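Local coordinates for TetR family transcriptional repressor LfrR (Mycobacterium smegmatis, PDB 2WGB), which represses transcription of the lfrRA operon by binding directly to the lfrR-lfrA promoter region, at residues 23-28 / 99-104; 58-63 / 120-125; 86-91 / 130-135; 106-111 / 148-153. One frame throughout, in Å; residues are numbered along the deposited sequence.

Interaction 1: residues 23-28 / 99-104; sequences AMLVLA and LGPIVL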
loop_
_atom_site.group_PDB
_atom_site.type_symbol
_atom_site.label_atom_id
_atom_site.label_comp_id
_atom_site.label_asym_id
_atom_site.label_seq_id
_atom_site.Cartn_x
_atom_site.Cartn_y
_atom_site.Cartn_z
ATOM N N ALA A 23 9.664 7.791 13.602
ATOM C CA ALA A 23 9.470 8.740 12.507
ATOM C C ALA A 23 8.922 8.055 11.247
ATOM O O ALA A 23 8.090 8.618 10.536
ATOM C CB ALA A 23 10.776 9.488 12.194
ATOM N N MET A 24 9.379 6.839 10.980
ATOM C CA MET A 24 8.910 6.098 9.805
ATOM C C MET A 24 7.403 5.795 9.894
ATOM O O MET A 24 6.670 5.888 8.902
ATOM C CB MET A 24 9.691 4.785 9.653
ATOM C CG MET A 24 9.634 4.169 8.254
ATOM S SD MET A 24 10.403 5.256 7.041
ATOM C CE MET A 24 10.292 4.268 5.547
ATOM N N LEU A 25 6.947 5.422 11.081
ATOM C CA LEU A 25 5.526 5.155 11.306
ATOM C C LEU A 25 4.703 6.422 11.153
ATOM O O LEU A 25 3.639 6.407 10.541
ATOM C CB LEU A 25 5.300 4.563 12.697
ATOM C CG LEU A 25 5.722 3.102 12.907
ATOM C CD1 LEU A 25 5.645 2.754 14.400
ATOM C CD2 LEU A 25 4.863 2.130 12.098
ATOM N N VAL A 26 5.192 7.519 11.717
ATOM C CA VAL A 26 4.506 8.808 11.588
ATOM C C VAL A 26 4.401 9.223 10.115
ATOM O O VAL A 26 3.331 9.637 9.638
ATOM C CB VAL A 26 5.215 9.911 12.420
ATOM C CG1 VAL A 26 4.650 11.294 12.089
ATOM C CG2 VAL A 26 5.079 9.618 13.919
ATOM N N LEU A 27 5.504 9.094 9.384
ATOM C CA LEU A 27 5.540 9.511 7.973
ATOM C C LEU A 27 4.621 8.674 7.091
ATOM O O LEU A 27 4.139 9.136 6.059
ATOM C CB LEU A 27 6.970 9.460 7.426
ATOM C CG LEU A 27 7.833 10.690 7.696
ATOM C CD1 LEU A 27 7.776 11.046 9.151
ATOM C CD2 LEU A 27 9.288 10.463 7.258
ATOM N N ALA A 28 4.400 7.429 7.483
ATOM C CA ALA A 28 3.461 6.583 6.773
ATOM C C ALA A 28 2.050 7.183 6.801
ATOM O O ALA A 28 1.286 7.024 5.847
ATOM C CB ALA A 28 3.454 5.195 7.376
ATOM N N LEU A 99 10.335 -5.682 8.192
ATOM C CA LEU A 99 10.681 -4.269 7.931
ATOM C C LEU A 99 9.527 -3.301 8.223
ATOM O O LEU A 99 9.708 -2.079 8.199
ATOM C CB LEU A 99 11.156 -4.083 6.487
ATOM C CG LEU A 99 12.519 -4.736 6.205
ATOM C CD1 LEU A 99 12.825 -4.702 4.708
ATOM C CD2 LEU A 99 13.622 -4.050 7.022
ATOM N N GLY A 100 8.343 -3.829 8.515
ATOM C CA GLY A 100 7.242 -2.956 8.905
ATOM C C GLY A 100 6.862 -1.956 7.817
ATOM O O GLY A 100 6.683 -2.327 6.671
ATOM N N PRO A 101 6.735 -0.671 8.179
ATOM C CA PRO A 101 6.196 0.329 7.247
ATOM C C PRO A 101 7.126 0.644 6.074
ATOM O O PRO A 101 6.702 1.300 5.124
ATOM C CB PRO A 101 6.014 1.569 8.134
ATOM C CG PRO A 101 7.063 1.379 9.234
ATOM C CD PRO A 101 7.007 -0.100 9.512
ATOM N N ILE A 102 8.377 0.201 6.143
ATOM C CA ILE A 102 9.301 0.381 5.020
ATOM C C ILE A 102 8.706 -0.159 3.708
ATOM O O ILE A 102 8.920 0.424 2.640
ATOM C CB ILE A 102 10.675 -0.264 5.325
ATOM C CG1 ILE A 102 11.407 0.562 6.393
ATOM C CG2 ILE A 102 11.521 -0.401 4.053
ATOM C CD1 ILE A 102 12.737 -0.053 6.876
ATOM N N VAL A 103 7.925 -1.239 3.784
ATOM C CA VAL A 103 7.393 -1.839 2.547
ATOM C C VAL A 103 6.405 -0.919 1.818
ATOM O O VAL A 103 6.158 -1.091 0.623
ATOM C CB VAL A 103 6.702 -3.216 2.765
ATOM C CG1 VAL A 103 7.674 -4.237 3.335
ATOM C CG2 VAL A 103 5.440 -3.077 3.630
ATOM N N LEU A 104 5.847 0.049 2.538
ATOM C CA LEU A 104 4.915 1.010 1.940
ATOM C C LEU A 104 5.611 1.954 0.963
ATOM O O LEU A 104 4.964 2.522 0.083
ATOM C CB LEU A 104 4.244 1.835 3.036
ATOM C CG LEU A 104 3.464 1.056 4.101
ATOM C CD1 LEU A 104 3.021 1.989 5.207
ATOM C CD2 LEU A 104 2.254 0.379 3.476
#

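Interaction 2: residues 58-63 / 120-125; sequences DLLRAL and AYFDIG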
loop_
_atom_site.group_PDB
_atom_site.type_symbol
_atom_site.label_atom_id
_atom_site.label_comp_id
_atom_site.label_asym_id
_atom_site.label_seq_id
_atom_site.Cartn_x
_atom_site.Cartn_y
_atom_site.Cartn_z
ATOM N N ASP A 58 17.754 16.967 9.636
ATOM C CA ASP A 58 18.758 16.040 10.156
ATOM C C ASP A 58 18.112 14.684 10.405
ATOM O O ASP A 58 18.721 13.633 10.188
ATOM C CB ASP A 58 19.330 16.550 11.476
ATOM C CG ASP A 58 19.861 17.968 11.383
ATOM O OD1 ASP A 58 20.502 18.319 10.366
ATOM O OD2 ASP A 58 19.643 18.722 12.348
ATOM N N LEU A 59 16.870 14.714 10.871
ATOM C CA LEU A 59 16.148 13.475 11.176
ATOM C C LEU A 59 15.866 12.665 9.904
ATOM O O LEU A 59 16.079 11.450 9.853
ATOM C CB LEU A 59 14.839 13.818 11.910
ATOM C CG LEU A 59 14.088 12.647 12.547
ATOM C CD1 LEU A 59 13.333 13.115 13.777
ATOM C CD2 LEU A 59 13.151 12.034 11.537
ATOM N N LEU A 60 15.382 13.350 8.876
ATOM C CA LEU A 60 15.075 12.712 7.595
ATOM C C LEU A 60 16.288 12.045 6.957
ATOM O O LEU A 60 16.195 10.937 6.430
ATOM C CB LEU A 60 14.497 13.735 6.627
ATOM C CG LEU A 60 13.933 13.170 5.326
ATOM C CD1 LEU A 60 12.692 12.313 5.594
ATOM C CD2 LEU A 60 13.609 14.317 4.371
ATOM N N ARG A 61 17.428 12.718 7.006
ATOM C CA ARG A 61 18.649 12.174 6.421
ATOM C C ARG A 61 19.089 10.927 7.175
ATOM O O ARG A 61 19.441 9.911 6.574
ATOM C CB ARG A 61 19.746 13.244 6.446
ATOM C CG ARG A 61 20.979 12.925 5.636
ATOM C CD ARG A 61 21.873 14.168 5.550
ATOM N NE ARG A 61 23.248 13.839 5.191
ATOM C CZ ARG A 61 24.236 13.710 6.071
ATOM N NH1 ARG A 61 23.998 13.882 7.366
ATOM N NH2 ARG A 61 25.460 13.410 5.659
ATOM N N ALA A 62 19.059 11.003 8.504
ATOM C CA ALA A 62 19.355 9.847 9.352
ATOM C C ALA A 62 18.352 8.700 9.158
ATOM O O ALA A 62 18.721 7.514 9.183
ATOM C CB ALA A 62 19.417 10.272 10.829
ATOM N N LEU A 63 17.080 9.039 8.980
ATOM C CA LEU A 63 16.073 8.016 8.736
ATOM C C LEU A 63 16.368 7.239 7.436
ATOM O O LEU A 63 16.260 6.017 7.394
ATOM C CB LEU A 63 14.680 8.646 8.660
ATOM C CG LEU A 63 13.516 7.699 8.351
ATOM C CD1 LEU A 63 13.455 6.534 9.360
ATOM C CD2 LEU A 63 12.198 8.486 8.351
ATOM N N ALA A 120 10.452 8.621 -3.457
ATOM C CA ALA A 120 11.591 8.975 -4.306
ATOM C C ALA A 120 12.835 9.314 -3.468
ATOM O O ALA A 120 13.962 8.978 -3.841
ATOM C CB ALA A 120 11.223 10.149 -5.243
ATOM N N TYR A 121 12.627 9.983 -2.340
ATOM C CA TYR A 121 13.728 10.360 -1.455
ATOM C C TYR A 121 14.415 9.128 -0.832
ATOM O O TYR A 121 15.638 9.002 -0.857
ATOM C CB TYR A 121 13.229 11.317 -0.352
ATOM C CG TYR A 121 14.313 11.682 0.645
ATOM C CD1 TYR A 121 15.320 12.574 0.308
ATOM C CD2 TYR A 121 14.346 11.107 1.909
ATOM C CE1 TYR A 121 16.321 12.901 1.208
ATOM C CE2 TYR A 121 15.337 11.425 2.813
ATOM C CZ TYR A 121 16.317 12.321 2.463
ATOM O OH TYR A 121 17.301 12.636 3.372
ATOM N N PHE A 122 13.623 8.227 -0.263
ATOM C CA PHE A 122 14.160 6.978 0.265
ATOM C C PHE A 122 14.805 6.099 -0.811
ATOM O O PHE A 122 15.810 5.443 -0.537
ATOM C CB PHE A 122 13.080 6.185 0.998
ATOM C CG PHE A 122 12.600 6.845 2.273
ATOM C CD1 PHE A 122 13.507 7.405 3.165
ATOM C CD2 PHE A 122 11.256 6.899 2.568
ATOM C CE1 PHE A 122 13.072 8.021 4.337
ATOM C CE2 PHE A 122 10.808 7.521 3.735
ATOM C CZ PHE A 122 11.718 8.076 4.618
ATOM N N ASP A 123 14.205 6.066 -2.002
ATOM C CA ASP A 123 14.764 5.328 -3.156
ATOM C C ASP A 123 15.097 3.874 -2.782
ATOM O O ASP A 123 16.263 3.474 -2.703
ATOM C CB ASP A 123 15.990 6.062 -3.710
ATOM C CG ASP A 123 16.389 5.588 -5.103
ATOM O OD1 ASP A 123 15.752 4.652 -5.630
ATOM O OD2 ASP A 123 17.353 6.161 -5.663
ATOM N N ILE A 124 14.043 3.091 -2.577
ATOM C CA ILE A 124 14.150 1.706 -2.138
ATOM C C ILE A 124 13.890 0.772 -3.327
ATOM O O ILE A 124 12.748 0.655 -3.788
ATOM C CB ILE A 124 13.098 1.431 -1.031
ATOM C CG1 ILE A 124 13.300 2.378 0.158
ATOM C CG2 ILE A 124 13.161 -0.020 -0.554
ATOM C CD1 ILE A 124 12.054 2.474 1.074
ATOM N N GLY A 125 14.940 0.119 -3.824
ATOM C CA GLY A 125 14.808 -0.769 -4.973
ATOM C C GLY A 125 14.483 -2.203 -4.591
ATOM O O GLY A 125 14.224 -2.486 -3.420
#

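Interaction 3: residues 86-91 / 130-135; sequences DAALRR and VEVLNR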
loop_
_atom_site.group_PDB
_atom_site.type_symbol
_atom_site.label_atom_id
_atom_site.label_comp_id
_atom_site.label_asym_id
_atom_site.label_seq_id
_atom_site.Cartn_x
_atom_site.Cartn_y
_atom_site.Cartn_z
ATOM N N ASP A 86 11.164 -22.166 -3.240
ATOM C CA ASP A 86 10.045 -22.052 -2.304
ATOM C C ASP A 86 10.496 -21.572 -0.924
ATOM O O ASP A 86 9.870 -20.694 -0.322
ATOM C CB ASP A 86 9.246 -23.363 -2.203
ATOM C CG ASP A 86 10.116 -24.575 -1.875
ATOM O OD1 ASP A 86 11.305 -24.412 -1.529
ATOM O OD2 ASP A 86 9.595 -25.710 -1.962
ATOM N N ALA A 87 11.591 -22.139 -0.433
ATOM C CA ALA A 87 12.133 -21.748 0.862
ATOM C C ALA A 87 12.710 -20.341 0.804
ATOM O O ALA A 87 12.551 -19.554 1.742
ATOM C CB ALA A 87 13.201 -22.755 1.320
ATOM N N ALA A 88 13.383 -20.021 -0.299
ATOM C CA ALA A 88 13.962 -18.690 -0.482
ATOM C C ALA A 88 12.881 -17.592 -0.496
ATOM O O ALA A 88 13.020 -16.540 0.137
ATOM C CB ALA A 88 14.799 -18.657 -1.758
ATOM N N LEU A 89 11.790 -17.843 -1.206
ATOM C CA LEU A 89 10.685 -16.888 -1.227
ATOM C C LEU A 89 10.106 -16.655 0.174
ATOM O O LEU A 89 9.783 -15.525 0.540
ATOM C CB LEU A 89 9.592 -17.365 -2.184
ATOM C CG LEU A 89 8.452 -16.378 -2.425
ATOM C CD1 LEU A 89 8.980 -15.039 -2.962
ATOM C CD2 LEU A 89 7.484 -16.996 -3.403
ATOM N N ARG A 90 9.956 -17.723 0.956
ATOM C CA ARG A 90 9.440 -17.585 2.311
ATOM C C ARG A 90 10.350 -16.723 3.185
ATOM O O ARG A 90 9.878 -15.889 3.947
ATOM C CB ARG A 90 9.219 -18.948 2.978
ATOM C CG ARG A 90 8.807 -18.805 4.438
ATOM C CD ARG A 90 8.504 -20.132 5.123
ATOM N NE ARG A 90 7.798 -19.900 6.381
ATOM C CZ ARG A 90 6.483 -20.012 6.527
ATOM N NH1 ARG A 90 5.733 -20.371 5.498
ATOM N NH2 ARG A 90 5.920 -19.771 7.704
ATOM N N ARG A 91 11.660 -16.936 3.083
ATOM C CA ARG A 91 12.618 -16.094 3.800
ATOM C C ARG A 91 12.485 -14.624 3.383
ATOM O O ARG A 91 12.556 -13.730 4.216
ATOM C CB ARG A 91 14.066 -16.566 3.571
ATOM C CG ARG A 91 14.391 -17.938 4.150
ATOM C CD ARG A 91 15.903 -18.165 4.260
ATOM N NE ARG A 91 16.560 -18.037 2.966
ATOM C CZ ARG A 91 16.724 -19.030 2.101
ATOM N NH1 ARG A 91 16.293 -20.249 2.383
ATOM N NH2 ARG A 91 17.326 -18.801 0.952
ATOM N N VAL A 130 12.981 -9.229 -7.270
ATOM C CA VAL A 130 12.570 -9.473 -8.650
ATOM C C VAL A 130 13.182 -10.770 -9.175
ATOM O O VAL A 130 12.524 -11.552 -9.861
ATOM C CB VAL A 130 13.005 -8.314 -9.593
ATOM C CG1 VAL A 130 12.740 -8.675 -11.043
ATOM C CG2 VAL A 130 12.283 -7.018 -9.221
ATOM N N GLU A 131 14.449 -10.994 -8.858
ATOM C CA GLU A 131 15.136 -12.176 -9.374
ATOM C C GLU A 131 14.625 -13.482 -8.754
ATOM O O GLU A 131 14.517 -14.490 -9.445
ATOM C CB GLU A 131 16.649 -12.045 -9.225
ATOM C CG GLU A 131 17.269 -10.978 -10.146
ATOM C CD GLU A 131 16.897 -11.162 -11.619
ATOM O OE1 GLU A 131 16.913 -12.316 -12.112
ATOM O OE2 GLU A 131 16.594 -10.147 -12.291
ATOM N N VAL A 132 14.288 -13.462 -7.470
ATOM C CA VAL A 132 13.683 -14.649 -6.862
ATOM C C VAL A 132 12.306 -14.935 -7.457
ATOM O O VAL A 132 11.964 -16.092 -7.708
ATOM C CB VAL A 132 13.637 -14.596 -5.303
ATOM C CG1 VAL A 132 12.633 -13.570 -4.810
ATOM C CG2 VAL A 132 13.294 -15.975 -4.737
ATOM N N LEU A 133 11.522 -13.887 -7.713
ATOM C CA LEU A 133 10.213 -14.059 -8.362
ATOM C C LEU A 133 10.345 -14.658 -9.756
ATOM O O LEU A 133 9.535 -15.499 -10.171
ATOM C CB LEU A 133 9.456 -12.727 -8.452
ATOM C CG LEU A 133 9.039 -12.106 -7.120
ATOM C CD1 LEU A 133 8.559 -10.664 -7.339
ATOM C CD2 LEU A 133 7.971 -12.954 -6.404
ATOM N N ASN A 134 11.361 -14.210 -10.486
ATOM C CA ASN A 134 11.645 -14.724 -11.819
ATOM C C ASN A 134 12.008 -16.205 -11.744
ATOM O O ASN A 134 11.592 -17.010 -12.579
ATOM C CB ASN A 134 12.811 -13.960 -12.454
ATOM C CG ASN A 134 12.435 -12.569 -12.916
ATOM O OD1 ASN A 134 11.258 -12.204 -12.969
ATOM N ND2 ASN A 134 13.449 -11.779 -13.273
ATOM N N ARG A 135 12.794 -16.556 -10.733
ATOM C CA ARG A 135 13.224 -17.936 -10.533
ATOM C C ARG A 135 11.996 -18.840 -10.338
ATOM O O ARG A 135 12.029 -20.024 -10.652
ATOM C CB ARG A 135 14.166 -17.996 -9.317
ATOM C CG ARG A 135 14.978 -19.271 -9.170
ATOM C CD ARG A 135 16.371 -18.993 -8.584
ATOM N NE ARG A 135 16.378 -18.721 -7.144
ATOM C CZ ARG A 135 16.484 -19.666 -6.207
ATOM N NH1 ARG A 135 16.496 -19.338 -4.919
ATOM N NH2 ARG A 135 16.574 -20.940 -6.557
#

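Interaction 4: residues 106-111 / 148-153; sequences VYYEPS and ARRVFW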
loop_
_atom_site.group_PDB
_atom_site.type_symbol
_atom_site.label_atom_id
_atom_site.label_comp_id
_atom_site.label_asym_id
_atom_site.label_seq_id
_atom_site.Cartn_x
_atom_site.Cartn_y
_atom_site.Cartn_z
ATOM N N VAL A 106 8.383 1.292 -1.131
ATOM C CA VAL A 106 9.157 0.694 -2.237
ATOM C C VAL A 106 8.954 1.502 -3.535
ATOM O O VAL A 106 7.827 1.833 -3.906
ATOM C CB VAL A 106 8.809 -0.809 -2.406
ATOM C CG1 VAL A 106 9.440 -1.396 -3.657
ATOM C CG2 VAL A 106 9.258 -1.581 -1.159
ATOM N N TYR A 107 10.056 1.825 -4.210
ATOM C CA TYR A 107 10.026 2.758 -5.342
ATOM C C TYR A 107 9.103 2.295 -6.475
ATOM O O TYR A 107 8.321 3.081 -7.004
ATOM C CB TYR A 107 11.443 2.990 -5.887
ATOM C CG TYR A 107 11.707 4.386 -6.451
ATOM C CD1 TYR A 107 12.995 4.897 -6.490
ATOM C CD2 TYR A 107 10.675 5.191 -6.920
ATOM C CE1 TYR A 107 13.257 6.165 -6.986
ATOM C CE2 TYR A 107 10.929 6.473 -7.427
ATOM C CZ TYR A 107 12.228 6.949 -7.453
ATOM O OH TYR A 107 12.513 8.208 -7.948
ATOM N N TYR A 108 9.180 1.021 -6.838
ATOM C CA TYR A 108 8.419 0.520 -7.989
ATOM C C TYR A 108 6.900 0.468 -7.773
ATOM O O TYR A 108 6.122 0.621 -8.726
ATOM C CB TYR A 108 8.932 -0.865 -8.408
ATOM C CG TYR A 108 8.386 -1.330 -9.743
ATOM C CD1 TYR A 108 7.379 -2.282 -9.811
ATOM C CD2 TYR A 108 8.876 -0.811 -10.936
ATOM C CE1 TYR A 108 6.879 -2.711 -11.032
ATOM C CE2 TYR A 108 8.376 -1.238 -12.166
ATOM C CZ TYR A 108 7.376 -2.189 -12.200
ATOM O OH TYR A 108 6.875 -2.627 -13.406
ATOM N N GLU A 109 6.480 0.275 -6.528
ATOM C CA GLU A 109 5.063 0.050 -6.222
ATOM C C GLU A 109 4.763 0.587 -4.817
ATOM O O GLU A 109 4.590 -0.184 -3.873
ATOM C CB GLU A 109 4.764 -1.459 -6.324
ATOM C CG GLU A 109 3.343 -1.943 -5.905
ATOM C CD GLU A 109 2.283 -1.744 -6.979
ATOM O OE1 GLU A 109 2.629 -1.683 -8.177
ATOM O OE2 GLU A 109 1.091 -1.651 -6.625
ATOM N N PRO A 110 4.747 1.918 -4.664
ATOM C CA PRO A 110 4.493 2.503 -3.344
ATOM C C PRO A 110 3.034 2.325 -2.945
ATOM O O PRO A 110 2.147 2.247 -3.808
ATOM C CB PRO A 110 4.765 3.998 -3.542
ATOM C CG PRO A 110 5.237 4.153 -4.982
ATOM C CD PRO A 110 4.795 2.938 -5.721
ATOM N N SER A 111 2.787 2.278 -1.641
ATOM C CA SER A 111 1.424 2.202 -1.153
ATOM C C SER A 111 0.665 3.448 -1.563
ATOM O O SER A 111 1.243 4.524 -1.667
ATOM C CB SER A 111 1.406 2.102 0.364
ATOM O OG SER A 111 0.075 1.932 0.815
ATOM N N ALA A 148 4.130 -9.587 -11.733
ATOM C CA ALA A 148 4.456 -10.364 -10.542
ATOM C C ALA A 148 5.062 -9.483 -9.462
ATOM O O ALA A 148 4.731 -9.598 -8.286
ATOM C CB ALA A 148 5.409 -11.508 -10.890
ATOM N N ARG A 149 5.961 -8.594 -9.857
ATOM C CA ARG A 149 6.611 -7.653 -8.954
ATOM C C ARG A 149 5.587 -6.745 -8.261
ATOM O O ARG A 149 5.658 -6.481 -7.065
ATOM C CB ARG A 149 7.562 -6.812 -9.799
ATOM C CG ARG A 149 8.467 -5.850 -9.074
ATOM C CD ARG A 149 9.318 -5.172 -10.147
ATOM N NE ARG A 149 10.334 -4.267 -9.628
ATOM C CZ ARG A 149 11.025 -3.434 -10.399
ATOM N NH1 ARG A 149 10.789 -3.387 -11.705
ATOM N NH2 ARG A 149 11.938 -2.644 -9.875
ATOM N N ARG A 150 4.638 -6.241 -9.057
ATOM C CA ARG A 150 3.596 -5.362 -8.513
ATOM C C ARG A 150 2.715 -6.093 -7.504
ATOM O O ARG A 150 2.391 -5.553 -6.444
ATOM C CB ARG A 150 2.725 -4.779 -9.627
ATOM C CG ARG A 150 3.440 -3.768 -10.528
ATOM C CD ARG A 150 2.434 -2.866 -11.242
ATOM N NE ARG A 150 3.089 -1.998 -12.217
ATOM C CZ ARG A 150 3.719 -0.874 -11.907
ATOM N NH1 ARG A 150 3.774 -0.467 -10.639
ATOM N NH2 ARG A 150 4.293 -0.155 -12.864
ATOM N N VAL A 151 2.321 -7.315 -7.838
ATOM C CA VAL A 151 1.486 -8.126 -6.964
ATOM C C VAL A 151 2.225 -8.470 -5.678
ATOM O O VAL A 151 1.657 -8.417 -4.589
ATOM C CB VAL A 151 1.007 -9.422 -7.686
ATOM C CG1 VAL A 151 0.363 -10.421 -6.690
ATOM C CG2 VAL A 151 0.024 -9.069 -8.795
ATOM N N PHE A 152 3.495 -8.832 -5.796
ATOM C CA PHE A 152 4.278 -9.163 -4.620
ATOM C C PHE A 152 4.306 -8.009 -3.625
ATOM O O PHE A 152 4.048 -8.204 -2.438
ATOM C CB PHE A 152 5.720 -9.560 -4.980
ATOM C CG PHE A 152 6.617 -9.678 -3.762
ATOM C CD1 PHE A 152 6.668 -10.863 -3.035
ATOM C CD2 PHE A 152 7.370 -8.590 -3.327
ATOM C CE1 PHE A 152 7.463 -10.971 -1.893
ATOM C CE2 PHE A 152 8.178 -8.687 -2.176
ATOM C CZ PHE A 152 8.223 -9.882 -1.467
ATOM N N TRP A 153 4.619 -6.806 -4.098
ATOM C CA TRP A 153 4.673 -5.661 -3.192
ATOM C C TRP A 153 3.292 -5.276 -2.657
ATOM O O TRP A 153 3.164 -4.929 -1.498
ATOM C CB TRP A 153 5.392 -4.455 -3.827
ATOM C CG TRP A 153 6.892 -4.684 -3.887
ATOM C CD1 TRP A 153 7.674 -4.751 -5.012
ATOM C CD2 TRP A 153 7.768 -4.907 -2.775
ATOM N NE1 TRP A 153 8.988 -5.016 -4.662
ATOM C CE2 TRP A 153 9.072 -5.096 -3.296
ATOM C CE3 TRP A 153 7.581 -4.957 -1.383
ATOM C CZ2 TRP A 153 10.177 -5.334 -2.479
ATOM C CZ3 TRP A 153 8.687 -5.190 -0.569
ATOM C CH2 TRP A 153 9.970 -5.378 -1.125
#

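Interaction 1: residues 23-28 / 99-104
The P101 ring lies against M24 and L25, with its CG as the shared point of contact: M24 CG sits 3.9 Å from P101 CG, and L25 CD2 approaches P101 CG to 3.7 Å. A compact, rigid ring suits this place, since it offers an apolar surface and also favours the turn it starts. M24 bends at chi2 (63°), and the bend carries its methyl past the proline to I102, which it meets at about a right angle, M24 CE to I102 CG1 being 4.0 Å. One helical turn after M24, the small A28 lets a leucine come close, its CB 3.9 Å from L104 CD1. Helix 10-29 opens the TetR-type DNA-binding domain, whose helix-turn-helix lies just beyond it, and here it rests on the short 3-10 turn that follows helix 85-97. G100, with positive phi, is the first residue to leave helical geometry there, and the chain turns into P101. The contact therefore joins the DNA-binding part to the regulatory part by hydrophobic packing, with no hydrogen bond between the two segments. Y160 of helix 147-164 packs on both L25 and P101, and F105 packs on M24.

Interaction 2: residues 58-63 / 120-125
Extended first torsions on both sides, with L60 CG trans to its backbone N (chi1 -171°) and Y121 CG likewise (chi1 177°), send a leucine and a tyrosine toward each other from opposite directions. The leucine arrives over one face of the phenol, off-centre toward the rim. Its CD2 makes a CH-pi contact, 4.0 Å from the centroid of the Y121 ring and 24° off the ring normal. Its branch point is closer still to a single ring atom, L60 CG to Y121 CE2 being 3.4 Å, which marks this as a tight fit. The tyrosine is long enough to run on past L60 to the backbone of the next residue, where Y121 OH stands 3.4 Å from R61 CA; its aromatic part packs while its hydroxyl lies by the backbone of the exposed R61. Deeper in, the buried F122 packs against leucines. L63 CD2 lies 3.8 Å from F122 CZ, and L60 CD1 reaches the same F122 CZ more loosely at 4.5 Å, so the phenyl end is shared by two leucines one turn apart.

Helix 56-78 comes straight after the helix-turn-helix and leads from the DNA-binding domain into the regulatory domain, and this contact sets its beginning against the end of helix 116-122. H68 of helix 56-78 donates from NE2 to the carbonyl of F122, F105 meets the F122 ring edge-to-face, and M24 of helix 10-29 packs on both L63 and F122, drawing three helices together.

Interaction 3: residues 86-91 / 130-135
L89 and V132 stand where the two helices come nearest, with L89 CD1 4.3 Å from V132 CG1 and the other valine methyl, CG2, 4.3 Å from A88 CB. L89 CD1 also meets L133 CD2, at 4.1 Å, the two leucines slanting past each other. Small and beta-branched residues fit here: alanine gives little bulk to the interface, and valine packs between the alanine and the leucine with a short, branched side chain. The segment axes run roughly antiparallel, at 149°, and approach to 10.0 Å.

At the exposed edge of the contact, R135 bends at chi2 and chi3 (76°) and brings its guanidinium obliquely beside A88, where R135 NH1 lies 3.7 Å from A88 CB. What fixes that group is the chain just before helix 85-97: NH2 donates to the carbonyl of G83 and NH1 to that of P80. R91 holds the same connection from the other helix through the carbonyls of A78, D79 and S82, so both arginines pin the turn between helices 56-78 and 85-97. M177 and L180 of helix 169-182 touch L89, I185 of the second subunit packs on it too, and F152 of helix 147-164 lies against L133.

Interaction 4: residues 106-111 / 148-153
A salt bridge, an arginine-tyrosine sandwich and a tryptophan face join the loop after helix 85-97 to the start of helix 147-164, in a buried place beside the second subunit. Y108 is the centre of the sandwich. On one face the R149 guanidinium lies almost parallel to the phenol, planes 7° apart, as a cation-pi pair with R149 CZ 3.6 Å from the centroid of the Y108 ring. On the opposite face R150 stacks less closely, its guanidinium centre 4.3 Å from the ring centre. Arginine suits both places because its flat cation can stack and still donate in its own plane. R149 and R150 are each modelled in two conformers, so these details describe one of them.

R150 NH1 uses its in-plane N-H on E109 OE1, 3.0 Å away, at a nearly straight 164°, and adds a weak bond to Y108 O at 3.2 Å. The carboxylate is turned 66° from the guanidinium, and across this contact only OE1 bonds to it. In TetR-family proteins the last two long helices typically build the dimer interface, and here E109 OE2 makes a weak hydrogen bond to Q157 of the second subunit, while E161 of that subunit packs on E109 and R150. R149 has its salt bridge with D126, which also accepts from W153 NE1. V106 sets its two methyls over one face of the W153 indole, V106 CG2 making a CH-pi contact 3.7 Å from the centroid of the six-membered ring, and F152 comes over the other face.

From the N terminus, 23-28 on helix 10-29 and 58-63 on helix 56-78 open interactions 1 and 2 before 86-91 opens interaction 3. Segment 99-104 then closes interaction 1, and only afterwards does 106-111 begin interaction 4. Segments 120-125, 130-135 and 148-153 close interactions 2, 3 and 4 in turn. Every pair therefore crosses except 1 and 4, which follow in series, and none nests. Interactions 1 and 2 share a hydrophobic core that joins the DNA-binding domain to the regulatory one. The loop after helix 85-97 passes from interaction 1 into 4, which touches 2 as well, and interactions 3 and 4 meet between helices 127-135 and 147-164, both beside the second subunit.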